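Catechol 2,3-dioxygenase (PDB 2WL9) probably opens the aromatic ring of catechols at a bond adjacent to the two hydroxyl-bearing carbons, as an iron-dependent type I extradiol dioxygenase in the breakdown of aromatic hydrocarbons. Local coordinates at residues Gly242-Cys254 and Trp260-Pro272. Residues are numbered along the deposited sequence; the frame is centred on the assembly and turned at random. Where two conformers were deposited one is given.
With FE (Fe (III) ion), chain K.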
ATOM      1  N   GLY C 242      32.313   8.305  -6.956  1.00 23.18           N
ATOM      2  CA  GLY C 242      31.524   8.688  -8.120  1.00 23.01           C
ATOM      3  C   GLY C 242      30.477   7.659  -8.498  1.00 22.63           C
ATOM      4  O   GLY C 242      30.103   6.796  -7.691  1.00 22.16           O
ATOM      5  N   LYS C 243      30.001   7.756  -9.737  1.00 22.87           N
ATOM      6  CA  LYS C 243      28.950   6.881 -10.235  1.00 22.91           C
ATOM      7  C   LYS C 243      29.186   6.476 -11.678  1.00 22.89           C
ATOM      8  O   LYS C 243      29.335   7.332 -12.554  1.00 22.87           O
ATOM      9  CB  LYS C 243      27.586   7.566 -10.157  1.00 23.14           C
ATOM     10  CG  LYS C 243      26.945   7.558  -8.802  1.00 24.04           C
ATOM     11  CD  LYS C 243      25.457   7.775  -8.957  1.00 23.64           C
ATOM     12  CE  LYS C 243      24.765   7.866  -7.618  1.00 25.23           C
ATOM     13  NZ  LYS C 243      23.396   8.405  -7.804  1.00 25.99           N
ATOM     14  N   HIS C 244      29.205   5.168 -11.915  1.00 22.56           N
ATOM     15  CA  HIS C 244      29.171   4.630 -13.267  1.00 22.68           C
ATOM     16  C   HIS C 244      27.755   4.797 -13.818  1.00 22.58           C
ATOM     17  O   HIS C 244      26.784   4.774 -13.058  1.00 22.31           O
ATOM     18  CB  HIS C 244      29.540   3.146 -13.264  1.00 22.77           C
ATOM     19  CG  HIS C 244      30.902   2.853 -12.720  1.00 22.96           C
ATOM     20  ND1 HIS C 244      32.059   3.280 -13.337  1.00 24.49           N
ATOM     21  CD2 HIS C 244      31.294   2.149 -11.631  1.00 23.24           C
ATOM     22  CE1 HIS C 244      33.104   2.871 -12.640  1.00 24.82           C
ATOM     23  NE2 HIS C 244      32.667   2.180 -11.602  1.00 25.01           N
ATOM     24  N   SER C 245      27.635   4.961 -15.134  1.00 22.28           N
ATOM     25  CA  SER C 245      26.316   5.103 -15.754  1.00 22.24           C
ATOM     26  C   SER C 245      25.519   3.797 -15.772  1.00 22.23           C
ATOM     27  O   SER C 245      24.285   3.820 -15.867  1.00 22.36           O
ATOM     28  CB  SER C 245      26.426   5.684 -17.165  1.00 22.36           C
ATOM     29  OG  SER C 245      26.998   6.975 -17.129  1.00 22.17           O
ATOM     30  N   ASN C 246      26.209   2.663 -15.666  1.00 22.09           N
ATOM     31  CA  ASN C 246      25.513   1.382 -15.719  1.00 22.20           C
ATOM     32  C   ASN C 246      24.814   0.968 -14.420  1.00 22.19           C
ATOM     33  O   ASN C 246      23.598   0.759 -14.421  1.00 22.34           O
ATOM     34  CB  ASN C 246      26.371   0.256 -16.344  1.00 22.13           C
ATOM     35  CG  ASN C 246      27.651  -0.061 -15.562  1.00 21.98           C
ATOM     36  OD1 ASN C 246      28.074   0.673 -14.676  1.00 21.92           O
ATOM     37  ND2 ASN C 246      28.278  -1.183 -15.913  1.00 22.49           N
ATOM     38  N   ASP C 247      25.552   0.858 -13.319  1.00 22.19           N
ATOM     39  CA  ASP C 247      24.924   0.442 -12.065  1.00 22.14           C
ATOM     40  C   ASP C 247      24.363   1.622 -11.276  1.00 22.32           C
ATOM     41  O   ASP C 247      23.547   1.425 -10.379  1.00 22.35           O
ATOM     42  CB  ASP C 247      25.860  -0.416 -11.197  1.00 22.31           C
ATOM     43  CG  ASP C 247      27.207   0.241 -10.927  1.00 22.27           C
ATOM     44  OD1 ASP C 247      27.353   1.471 -11.107  1.00 23.95           O
ATOM     45  OD2 ASP C 247      28.134  -0.495 -10.517  1.00 22.59           O
ATOM     46  N   GLU C 248      24.801   2.834 -11.627  1.00 22.22           N
ATOM     47  CA  GLU C 248      24.399   4.073 -10.927  1.00 22.30           C
ATOM     48  C   GLU C 248      24.674   4.032  -9.412  1.00 22.00           C
ATOM     49  O   GLU C 248      24.036   4.733  -8.621  1.00 21.83           O
ATOM     50  CB  GLU C 248      22.945   4.459 -11.258  1.00 22.81           C
ATOM     51  CG  GLU C 248      22.725   4.704 -12.760  1.00 23.33           C
ATOM     52  CD  GLU C 248      21.395   5.364 -13.111  1.00 25.28           C
ATOM     53  OE1 GLU C 248      20.705   5.899 -12.217  1.00 23.55           O
ATOM     54  OE2 GLU C 248      21.046   5.349 -14.311  1.00 26.65           O
ATOM     55  N   ALA C 249      25.642   3.207  -9.029  1.00 22.02           N
ATOM     56  CA  ALA C 249      26.048   3.049  -7.634  1.00 21.42           C
ATOM     57  C   ALA C 249      27.064   4.111  -7.224  1.00 21.21           C
ATOM     58  O   ALA C 249      27.922   4.485  -8.015  1.00 21.39           O
ATOM     59  CB  ALA C 249      26.630   1.669  -7.420  1.00 21.02           C
ATOM     60  N   LEU C 250      26.965   4.591  -5.989  1.00 21.00           N
ATOM     61  CA  LEU C 250      27.958   5.525  -5.451  1.00 20.88           C
ATOM     62  C   LEU C 250      29.122   4.751  -4.848  1.00 20.64           C
ATOM     63  O   LEU C 250      28.964   4.101  -3.813  1.00 20.51           O
ATOM     64  CB  LEU C 250      27.330   6.446  -4.401  1.00 20.97           C
ATOM     65  CG  LEU C 250      28.143   7.684  -4.019  1.00 21.65           C
ATOM     66  CD1 LEU C 250      28.256   8.636  -5.208  1.00 23.33           C
ATOM     67  CD2 LEU C 250      27.508   8.393  -2.834  1.00 22.24           C
ATOM     68  N   THR C 251      30.289   4.818  -5.491  1.00 20.49           N
ATOM     69  CA  THR C 251      31.414   3.943  -5.127  1.00 20.62           C
ATOM     70  C   THR C 251      32.772   4.619  -5.257  1.00 20.73           C
ATOM     71  O   THR C 251      32.916   5.597  -5.979  1.00 21.09           O
ATOM     72  CB  THR C 251      31.482   2.668  -6.016  1.00 20.50           C
ATOM     73  OG1 THR C 251      32.065   2.991  -7.289  1.00 21.33           O
ATOM     74  CG2 THR C 251      30.116   2.010  -6.226  1.00 20.05           C
ATOM     75  N   PHE C 252      33.769   4.084  -4.554  1.00 20.77           N
ATOM     76  CA  PHE C 252      35.158   4.430  -4.820  1.00 20.77           C
ATOM     77  C   PHE C 252      35.972   3.141  -4.960  1.00 20.52           C
ATOM     78  O   PHE C 252      35.496   2.069  -4.588  1.00 19.99           O
ATOM     79  CB  PHE C 252      35.725   5.380  -3.751  1.00 21.18           C
ATOM     80  CG  PHE C 252      35.896   4.760  -2.398  1.00 21.93           C
ATOM     81  CD1 PHE C 252      37.154   4.334  -1.976  1.00 22.62           C
ATOM     82  CD2 PHE C 252      34.816   4.620  -1.531  1.00 22.04           C
ATOM     83  CE1 PHE C 252      37.327   3.768  -0.721  1.00 22.34           C
ATOM     84  CE2 PHE C 252      34.985   4.053  -0.271  1.00 21.27           C
ATOM     85  CZ  PHE C 252      36.246   3.627   0.132  1.00 22.73           C
ATOM     86  N   TYR C 253      37.173   3.249  -5.523  1.00 20.53           N
ATOM     87  CA  TYR C 253      38.055   2.101  -5.728  1.00 20.43           C
ATOM     88  C   TYR C 253      39.356   2.318  -4.965  1.00 20.59           C
ATOM     89  O   TYR C 253      40.043   3.320  -5.191  1.00 21.09           O
ATOM     90  CB  TYR C 253      38.393   1.942  -7.213  1.00 20.74           C
ATOM     91  CG  TYR C 253      37.267   1.484  -8.118  1.00 20.47           C
ATOM     92  CD1 TYR C 253      37.260   0.190  -8.637  1.00 21.30           C
ATOM     93  CD2 TYR C 253      36.237   2.350  -8.491  1.00 19.87           C
ATOM     94  CE1 TYR C 253      36.248  -0.245  -9.490  1.00 21.91           C
ATOM     95  CE2 TYR C 253      35.211   1.925  -9.350  1.00 21.21           C
ATOM     96  CZ  TYR C 253      35.230   0.621  -9.850  1.00 22.19           C
ATOM     97  OH  TYR C 253      34.234   0.162 -10.695  1.00 22.65           O
ATOM     98  N   CYS C 254      39.705   1.375  -4.089  1.00 20.34           N
ATOM     99  CA  CYS C 254      40.899   1.490  -3.251  1.00 20.91           C
ATOM    100  C   CYS C 254      41.703   0.192  -3.199  1.00 20.81           C
ATOM    101  O   CYS C 254      41.163  -0.886  -3.450  1.00 20.55           O
ATOM    102  CB  CYS C 254      40.532   1.951  -1.834  1.00 20.42           C
ATOM    103  SG  CYS C 254      39.593   0.765  -0.820  1.00 21.88           S
ATOM    104  N   TRP C 260      45.522  -5.593  -5.316  1.00 20.91           N
ATOM    105  CA  TRP C 260      44.410  -5.322  -6.236  1.00 20.38           C
ATOM    106  C   TRP C 260      43.338  -4.477  -5.539  1.00 20.10           C
ATOM    107  O   TRP C 260      43.577  -3.977  -4.435  1.00 20.29           O
ATOM    108  CB  TRP C 260      43.854  -6.604  -6.899  1.00 20.30           C
ATOM    109  CG  TRP C 260      43.461  -7.734  -5.981  1.00 20.02           C
ATOM    110  CD1 TRP C 260      44.295  -8.635  -5.380  1.00 20.12           C
ATOM    111  CD2 TRP C 260      42.129  -8.122  -5.618  1.00 19.33           C
ATOM    112  NE1 TRP C 260      43.568  -9.535  -4.635  1.00 18.91           N
ATOM    113  CE2 TRP C 260      42.236  -9.244  -4.766  1.00 19.45           C
ATOM    114  CE3 TRP C 260      40.855  -7.619  -5.918  1.00 19.42           C
ATOM    115  CZ2 TRP C 260      41.113  -9.875  -4.208  1.00 18.59           C
ATOM    116  CZ3 TRP C 260      39.742  -8.247  -5.362  1.00 18.97           C
ATOM    117  CH2 TRP C 260      39.882  -9.361  -4.518  1.00 18.22           C
ATOM    118  N   LEU C 261      42.180  -4.310  -6.174  1.00 19.58           N
ATOM    119  CA  LEU C 261      41.213  -3.300  -5.733  1.00 19.39           C
ATOM    120  C   LEU C 261      39.923  -3.831  -5.129  1.00 19.13           C
ATOM    121  O   LEU C 261      39.349  -4.799  -5.614  1.00 19.09           O
ATOM    122  CB  LEU C 261      40.852  -2.367  -6.892  1.00 19.32           C
ATOM    123  CG  LEU C 261      41.968  -1.553  -7.544  1.00 19.56           C
ATOM    124  CD1 LEU C 261      41.397  -0.817  -8.732  1.00 19.94           C
ATOM    125  CD2 LEU C 261      42.545  -0.576  -6.551  1.00 20.71           C
ATOM    126  N   TRP C 262      39.472  -3.171  -4.067  1.00 19.03           N
ATOM    127  CA  TRP C 262      38.099  -3.322  -3.595  1.00 18.76           C
ATOM    128  C   TRP C 262      37.330  -2.030  -3.852  1.00 18.73           C
ATOM    129  O   TRP C 262      37.884  -0.934  -3.745  1.00 18.74           O
ATOM    130  CB  TRP C 262      38.062  -3.688  -2.111  1.00 18.60           C
ATOM    131  CG  TRP C 262      38.221  -5.152  -1.847  1.00 18.05           C
ATOM    132  CD1 TRP C 262      38.773  -6.085  -2.683  1.00 18.72           C
ATOM    133  CD2 TRP C 262      37.855  -5.853  -0.650  1.00 17.27           C
ATOM    134  NE1 TRP C 262      38.754  -7.324  -2.089  1.00 17.64           N
ATOM    135  CE2 TRP C 262      38.202  -7.209  -0.839  1.00 17.00           C
ATOM    136  CE3 TRP C 262      37.265  -5.465   0.564  1.00 18.27           C
ATOM    137  CZ2 TRP C 262      37.980  -8.186   0.140  1.00 17.60           C
ATOM    138  CZ3 TRP C 262      37.047  -6.442   1.545  1.00 17.65           C
ATOM    139  CH2 TRP C 262      37.399  -7.785   1.319  1.00 16.95           C
ATOM    140  N   GLU C 263      36.052  -2.180  -4.183  1.00 18.89           N
ATOM    141  CA  GLU C 263      35.199  -1.066  -4.542  1.00 18.61           C
ATOM    142  C   GLU C 263      33.983  -1.020  -3.605  1.00 18.37           C
ATOM    143  O   GLU C 263      32.935  -1.570  -3.928  1.00 18.11           O
ATOM    144  CB  GLU C 263      34.775  -1.201  -6.012  1.00 18.78           C
ATOM    145  CG  GLU C 263      33.977  -0.025  -6.581  1.00 19.63           C
ATOM    146  CD  GLU C 263      33.119  -0.418  -7.783  1.00 19.87           C
ATOM    147  OE1 GLU C 263      33.264  -1.549  -8.297  1.00 21.21           O
ATOM    148  OE2 GLU C 263      32.307   0.410  -8.230  1.00 19.20           O
ATOM    149  N   PRO C 264      34.131  -0.376  -2.429  1.00 18.08           N
ATOM    150  CA  PRO C 264      32.996  -0.199  -1.526  1.00 17.95           C
ATOM    151  C   PRO C 264      31.950   0.702  -2.170  1.00 17.52           C
ATOM    152  O   PRO C 264      32.301   1.707  -2.790  1.00 17.33           O
ATOM    153  CB  PRO C 264      33.618   0.500  -0.312  1.00 17.99           C
ATOM    154  CG  PRO C 264      35.069   0.168  -0.389  1.00 18.47           C
ATOM    155  CD  PRO C 264      35.374   0.156  -1.843  1.00 18.28           C
ATOM    156  N   GLY C 265      30.683   0.343  -2.027  1.00 17.37           N
ATOM    157  CA  GLY C 265      29.616   1.091  -2.689  1.00 17.82           C
ATOM    158  C   GLY C 265      28.292   1.114  -1.959  1.00 18.12           C
ATOM    159  O   GLY C 265      28.141   0.496  -0.900  1.00 18.05           O
ATOM    160  N   TRP C 266      27.345   1.852  -2.538  1.00 18.00           N
ATOM    161  CA  TRP C 266      26.003   2.033  -1.997  1.00 18.25           C
ATOM    162  C   TRP C 266      25.042   2.438  -3.113  1.00 18.88           C
ATOM    163  O   TRP C 266      25.421   3.168  -4.029  1.00 18.10           O
ATOM    164  CB  TRP C 266      25.988   3.118  -0.917  1.00 18.28           C
ATOM    165  CG  TRP C 266      24.596   3.481  -0.467  1.00 18.14           C
ATOM    166  CD1 TRP C 266      23.854   2.841   0.475  1.00 17.96           C
ATOM    167  CD2 TRP C 266      23.780   4.555  -0.963  1.00 18.48           C
ATOM    168  NE1 TRP C 266      22.622   3.449   0.607  1.00 17.06           N
ATOM    169  CE2 TRP C 266      22.552   4.503  -0.263  1.00 18.71           C
ATOM    170  CE3 TRP C 266      23.966   5.550  -1.935  1.00 19.05           C
ATOM    171  CZ2 TRP C 266      21.515   5.411  -0.496  1.00 19.98           C
ATOM    172  CZ3 TRP C 266      22.931   6.455  -2.170  1.00 19.60           C
ATOM    173  CH2 TRP C 266      21.721   6.379  -1.453  1.00 20.16           C
ATOM    174  N   GLY C 267      23.800   1.964  -3.018  1.00 19.44           N
ATOM    175  CA  GLY C 267      22.726   2.400  -3.914  1.00 20.84           C
ATOM    176  C   GLY C 267      22.782   1.857  -5.330  1.00 21.44           C
ATOM    177  O   GLY C 267      22.369   2.545  -6.272  1.00 21.56           O
ATOM    178  N   SER C 268      23.282   0.631  -5.491  1.00 22.20           N
ATOM    179  CA  SER C 268      23.328   0.005  -6.810  0.50 22.23           C
ATOM    180  C   SER C 268      21.916  -0.287  -7.310  1.00 22.79           C
ATOM    181  O   SER C 268      21.081  -0.825  -6.579  1.00 22.99           O
ATOM    182  CB  SER C 268      24.164  -1.277  -6.791  0.50 22.28           C
ATOM    183  OG  SER C 268      24.556  -1.641  -8.106  0.50 21.10           O
ATOM    184  N   ARG C 269      21.646   0.091  -8.559  1.00 23.23           N
ATOM    185  CA  ARG C 269      20.334  -0.160  -9.160  1.00 23.68           C
ATOM    186  C   ARG C 269      20.290  -1.557  -9.782  1.00 23.89           C
ATOM    187  O   ARG C 269      21.340  -2.136 -10.086  1.00 24.01           O
ATOM    188  CB  ARG C 269      19.996   0.906 -10.212  1.00 23.84           C
ATOM    189  CG  ARG C 269      20.700   0.724 -11.551  1.00 24.26           C
ATOM    190  CD  ARG C 269      20.161   1.702 -12.593  1.00 24.25           C
ATOM    191  NE  ARG C 269      20.833   1.536 -13.879  1.00 24.09           N
ATOM    192  CZ  ARG C 269      20.283   1.814 -15.059  1.00 25.26           C
ATOM    193  NH1 ARG C 269      19.036   2.266 -15.130  1.00 24.80           N
ATOM    194  NH2 ARG C 269      20.978   1.622 -16.174  1.00 25.53           N
ATOM    195  N   PRO C 270      19.076  -2.104  -9.989  1.00 24.38           N
ATOM    196  CA  PRO C 270      18.994  -3.397 -10.668  1.00 24.62           C
ATOM    197  C   PRO C 270      19.409  -3.301 -12.139  1.00 24.75           C
ATOM    198  O   PRO C 270      19.328  -2.225 -12.736  1.00 24.81           O
ATOM    199  CB  PRO C 270      17.503  -3.755 -10.562  1.00 24.98           C
ATOM    200  CG  PRO C 270      16.990  -2.939  -9.428  1.00 25.23           C
ATOM    201  CD  PRO C 270      17.760  -1.660  -9.496  1.00 24.60           C
ATOM    202  N   ALA C 271      19.848  -4.417 -12.717  1.00 25.02           N
ATOM    203  CA  ALA C 271      20.148  -4.464 -14.147  1.00 25.34           C
ATOM    204  C   ALA C 271      18.889  -4.126 -14.945  1.00 25.58           C
ATOM    205  O   ALA C 271      17.816  -4.658 -14.646  1.00 25.66           O
ATOM    206  CB  ALA C 271      20.669  -5.846 -14.542  1.00 25.52           C
ATOM    207  N   PRO C 272      19.010  -3.239 -15.959  1.00 25.63           N
ATOM    208  CA  PRO C 272      17.860  -2.944 -16.818  1.00 25.67           C
ATOM    209  C   PRO C 272      17.378  -4.221 -17.494  1.00 25.35           C
ATOM    210  O   PRO C 272      18.191  -5.105 -17.790  1.00 24.76           O
ATOM    211  CB  PRO C 272      18.432  -1.983 -17.865  1.00 26.14           C
ATOM    212  CG  PRO C 272      19.676  -1.424 -17.249  1.00 25.90           C
ATOM    213  CD  PRO C 272      20.223  -2.532 -16.410  1.00 25.62           C
TER
HETATM  214 FE    FE K1300      32.759  -2.244 -10.439  1.00 36.21          FE
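The antiparallel beta hairpin of strands 250-255 and 261-266 carries two residues of the iron site, Tyr253 and Glu263, neighbours across the two strands. Glu263 binds the iron through OE1 at 2.3 Å; His149 and His212 supply further ligands. With CG anti to the backbone N (chi1 -174°) and the chain extended beyond it, Glu263 runs alongside Tyr253, pointing the same way. Glu263 CG sits over the centre of the Tyr253 ring in a CH-pi contact, 3.5 Å from the centroid, and the carboxylate stacks on the ring with the planes 14° apart. The other oxygen, Glu263 OE2, accepts a hydrogen bond from Thr251 OG1 (2.8 Å) on its anti lone pair, so one oxygen holds the metal while a second-shell hydroxyl helps fix the carboxylate's rotation. Tyr253 OH, close to the iron, and His244 NE2 share a hydrogen bond of 2.7 Å. Near the turn, Cys254 N meets Trp262 O at 3.0 Å in an almost straight bond, returned by Trp262 N to Cys254 O. On the side away from the metal, Pro264 CD lies over a face of the Phe252 ring, offset toward its rim, and Leu223 of helix 220-232 packs against both residues. Beyond the open end of the hairpin, Arg269 N bonds Asp247 O at 3.0 Å, and the carboxylate oxygen Glu248 OE2 lies over the Arg269 guanidinium face, a long salt bridge with no N-H directed at it. Paired strands presenting a glutamate beside two histidine ligands are typical of the two-histidine, one-carboxylate iron site of type I extradiol dioxygenases, built on the vicinal oxygen chelate fold.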